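Local structure of 3-isopropylmalate dehydratase small subunit (3Q3W) at residues D110-K113 against N114-G118. The protein catalyses, as the small subunit of isopropylmalate isomerase, the interconversion of 2-isopropylmalate and 3-isopropylmalate by way of 2-isopropylmaleate. Sequence-based numbering, arbitrary orientation.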
loop_
_atom_site.group_PDB
_atom_site.type_symbol
_atom_site.label_atom_id
_atom_site.label_comp_id
_atom_site.label_asym_id
_atom_site.label_seq_id
_atom_site.Cartn_x
_atom_site.Cartn_y
_atom_site.Cartn_z
ATOM N N ASP A 110 8.741 -10.545 4.122
ATOM C CA ASP A 110 8.111 -11.113 5.312
ATOM C C ASP A 110 8.012 -10.105 6.453
ATOM O O ASP A 110 6.965 -9.991 7.099
ATOM C CB ASP A 110 8.890 -12.342 5.808
ATOM C CG ASP A 110 8.943 -13.477 4.782
ATOM O OD1 ASP A 110 8.126 -13.495 3.828
ATOM O OD2 ASP A 110 9.825 -14.357 4.934
ATOM N N ILE A 111 9.086 -9.382 6.715
ATOM C CA ILE A 111 9.103 -8.494 7.877
ATOM C C ILE A 111 8.076 -7.356 7.692
ATOM O O ILE A 111 7.270 -7.084 8.570
ATOM C CB ILE A 111 10.503 -7.909 8.142
ATOM C CG1 ILE A 111 11.476 -9.018 8.593
ATOM C CG2 ILE A 111 10.414 -6.853 9.235
ATOM C CD1 ILE A 111 12.910 -8.555 8.726
ATOM N N PHE A 112 8.075 -6.739 6.520
ATOM C CA PHE A 112 7.160 -5.650 6.251
ATOM C C PHE A 112 5.725 -6.135 6.309
ATOM O O PHE A 112 4.835 -5.438 6.853
ATOM C CB PHE A 112 7.460 -5.036 4.872
ATOM C CG PHE A 112 6.412 -4.105 4.401
ATOM C CD1 PHE A 112 6.440 -2.782 4.780
ATOM C CD2 PHE A 112 5.333 -4.568 3.616
ATOM C CE1 PHE A 112 5.485 -1.898 4.343
ATOM C CE2 PHE A 112 4.343 -3.695 3.190
ATOM C CZ PHE A 112 4.404 -2.360 3.566
ATOM N N LYS A 113 5.476 -7.330 5.752
ATOM C CA LYS A 113 4.115 -7.846 5.754
ATOM C C LYS A 113 3.543 -7.874 7.193
ATOM O O LYS A 113 2.411 -7.419 7.422
ATOM C CB LYS A 113 3.999 -9.259 5.111
ATOM C CG LYS A 113 2.517 -9.656 4.978
ATOM C CD LYS A 113 2.239 -11.135 4.801
ATOM C CE LYS A 113 2.771 -11.661 3.529
ATOM N NZ LYS A 113 2.449 -13.110 3.547
ATOM N N ASN A 114 4.313 -8.410 8.131
ATOM C CA ASN A 114 3.827 -8.586 9.492
ATOM C C ASN A 114 3.622 -7.235 10.169
ATOM O O ASN A 114 2.615 -7.014 10.811
ATOM C CB ASN A 114 4.790 -9.420 10.304
ATOM C CG ASN A 114 4.202 -9.855 11.629
ATOM O OD1 ASN A 114 4.651 -9.409 12.666
ATOM N ND2 ASN A 114 3.201 -10.745 11.596
ATOM N N ASN A 115 4.553 -6.312 9.947
ATOM C CA ASN A 115 4.396 -4.955 10.456
ATOM C C ASN A 115 3.221 -4.250 9.855
ATOM O O ASN A 115 2.532 -3.488 10.556
ATOM C CB ASN A 115 5.645 -4.143 10.202
ATOM C CG ASN A 115 6.818 -4.632 11.024
ATOM O OD1 ASN A 115 6.628 -5.266 12.085
ATOM N ND2 ASN A 115 8.035 -4.376 10.536
ATOM N N ALA A 116 2.999 -4.453 8.563
ATOM C CA ALA A 116 1.912 -3.753 7.915
ATOM C C ALA A 116 0.587 -4.260 8.471
ATOM O O ALA A 116 -0.301 -3.472 8.787
ATOM C CB ALA A 116 1.971 -3.913 6.395
ATOM N N LEU A 117 0.452 -5.574 8.544
ATOM C CA LEU A 117 -0.750 -6.226 9.054
ATOM C C LEU A 117 -0.991 -5.816 10.491
ATOM O O LEU A 117 -2.127 -5.539 10.874
ATOM C CB LEU A 117 -0.635 -7.755 8.959
ATOM C CG LEU A 117 -0.728 -8.241 7.505
ATOM C CD1 LEU A 117 -0.369 -9.757 7.440
ATOM C CD2 LEU A 117 -2.134 -7.932 6.898
ATOM N N GLY A 118 0.089 -5.709 11.254
ATOM C CA GLY A 118 0.019 -5.134 12.602
ATOM C C GLY A 118 -0.520 -3.706 12.675
ATOM O O GLY A 118 -1.063 -3.291 13.700
#
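F112 and A116, one helical turn apart, meet as methyl against ring: A116 CB lies 4.2 Å from the centroid of the F112 ring and 22° off its normal, a CH-pi contact over one face. The methyl sits off-centre, toward the CE2-CZ rim, with F112 CE2 to A116 CB at 4.0 Å. F112 CG, anti to its own backbone N (chi1 168°), sets the ring on the side of the following turn. K113 and L117 run alongside each other in the same direction, K113 CG reaching L117 CD1 at 3.8 Å; only this CG-CD stem flanks the leucine, and past the bend at chi3 NZ goes on to a salt bridge with E125 in strand 122-125. I111 and N115 are likewise flank to flank, I111 CG2 resting 3.7 Å from N115 ND2, an amide nitrogen that also makes a weak hydrogen bond to S87. Each pair is spanned by an i-to-i+4 backbone bond, N115 N to I111 O being nearly straight at 172°. In this beta-alpha-beta helix, F112 packs on helix 90-98 and L117 on helix 168-176. Buried F112, A116 and L117 meet their neighbours through carbon, whereas K113 keeps its ammonium for E125, which probably offsets its charge.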